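Side-chain contact in transcriptional regulator (Methanobacterium thermoautotrophicum, PDB 3BPV), which probably binds DNA as a winged-helix transcriptional repressor of the MarR family, regulating gene expression: residues A[20-23]-A[24-27]. Sequence-based numbering, arbitrary orientation.
Sequences RELG and HLNL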
# COMPACT_ATOMS: atom_id res chain seq x y z
N ARG A 20 5.27 9.39 -11.77
CA ARG A 20 5.35 10.35 -12.87
C ARG A 20 6.26 11.52 -12.54
O ARG A 20 7.12 11.90 -13.35
CB ARG A 20 3.95 10.88 -13.21
CG ARG A 20 2.94 9.79 -13.54
CD ARG A 20 3.30 9.03 -14.81
NE ARG A 20 3.07 9.83 -16.01
CZ ARG A 20 3.17 9.35 -17.25
NH1 ARG A 20 3.51 8.09 -17.45
NH2 ARG A 20 2.93 10.14 -18.28
N GLU A 21 6.09 12.10 -11.36
CA GLU A 21 6.88 13.25 -10.94
C GLU A 21 8.32 12.92 -10.58
O GLU A 21 9.21 13.75 -10.78
CB GLU A 21 6.20 13.94 -9.75
CG GLU A 21 4.79 14.43 -10.05
CD GLU A 21 4.77 15.75 -10.81
OE1 GLU A 21 5.51 15.89 -11.81
OE2 GLU A 21 4.01 16.65 -10.41
N LEU A 22 8.56 11.72 -10.06
CA LEU A 22 9.92 11.34 -9.68
C LEU A 22 10.49 10.22 -10.53
O LEU A 22 11.52 9.65 -10.20
CB LEU A 22 9.95 10.93 -8.20
CG LEU A 22 9.52 12.01 -7.21
CD1 LEU A 22 9.42 11.41 -5.81
CD2 LEU A 22 10.52 13.17 -7.23
N GLY A 23 9.81 9.92 -11.64
CA GLY A 23 10.26 8.88 -12.54
C GLY A 23 11.64 9.14 -13.11
O GLY A 23 12.37 8.20 -13.41
N HIS A 24 12.02 10.41 -13.26
CA HIS A 24 13.34 10.72 -13.79
C HIS A 24 14.43 10.25 -12.83
O HIS A 24 15.59 10.12 -13.22
CB HIS A 24 13.48 12.22 -14.08
CG HIS A 24 13.27 13.10 -12.89
ND1 HIS A 24 12.04 13.24 -12.27
CD2 HIS A 24 14.12 13.91 -12.22
CE1 HIS A 24 12.15 14.09 -11.27
NE2 HIS A 24 13.40 14.51 -11.21
N LEU A 25 14.05 9.99 -11.59
CA LEU A 25 15.00 9.52 -10.58
C LEU A 25 14.80 8.02 -10.36
O LEU A 25 15.38 7.43 -9.44
CB LEU A 25 14.78 10.26 -9.26
CG LEU A 25 14.99 11.77 -9.28
CD1 LEU A 25 14.64 12.35 -7.92
CD2 LEU A 25 16.43 12.09 -9.65
N ASN A 26 13.97 7.42 -11.21
CA ASN A 26 13.66 6.00 -11.13
C ASN A 26 13.05 5.65 -9.79
O ASN A 26 13.23 4.53 -9.28
CB ASN A 26 14.91 5.14 -11.38
CG ASN A 26 15.33 5.14 -12.83
OD1 ASN A 26 14.50 5.26 -13.73
ND2 ASN A 26 16.63 4.99 -13.07
N LEU A 27 12.32 6.59 -9.22
CA LEU A 27 11.69 6.37 -7.92
C LEU A 27 10.24 5.96 -8.04
O LEU A 27 9.53 6.34 -8.97
CB LEU A 27 11.80 7.63 -7.06
CG LEU A 27 13.17 7.95 -6.45
CD1 LEU A 27 13.14 9.34 -5.84
CD2 LEU A 27 13.52 6.91 -5.38
O HOH W 1 9.76 12.42 -13.79
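With CG between the backbone N and the carbonyl carbon (chi1 59°), the His24 ring folds back toward the end of the preceding helix, and its edge meets the carbonyl of Glu21. His24 CE1 lies 3.0 Å from Glu21 O, close to the ring plane, while His24 ND1, one of the two ring nitrogens, hydrogen-bonds a water at 2.9 Å. That water donates to Arg20 O, a carbonyl of the helix's last turn. Leu25 CG sits over one ring face, 3.6 Å above its plane and offset toward the rim.

The backbone turns tightly here. Leu22 leaves helical geometry, and its O accepts from Leu25 N at 2.9 Å and, more weakly, from Leu27 N at 3.3 Å. Asn26 N donates to Gly23 O at 2.8 Å, closing a second short turn. Asn26 takes up positive phi (59°), a conformation asparagine tolerates better than most residues. Leucine suits positions 22 and 27, whose apolar side chains are buried: Leu22 CB packs against Leu27 CB at 4.0 Å, beside the Leu22 carbonyl, which accepts one good and one weak N-H.

The connection from helix 3-21 to helix 29-40 thus includes a short 3-10 turn, and Gln31 NE2 of the latter helix hydrogen-bonds Asn26 O. Leu22 rests on Ile100 and Val103 of helix 97-111, Glu21 forms a salt bridge with Arg106 of that helix, and Leu27 packs on Phe72 and Ile96 in neighbouring loops.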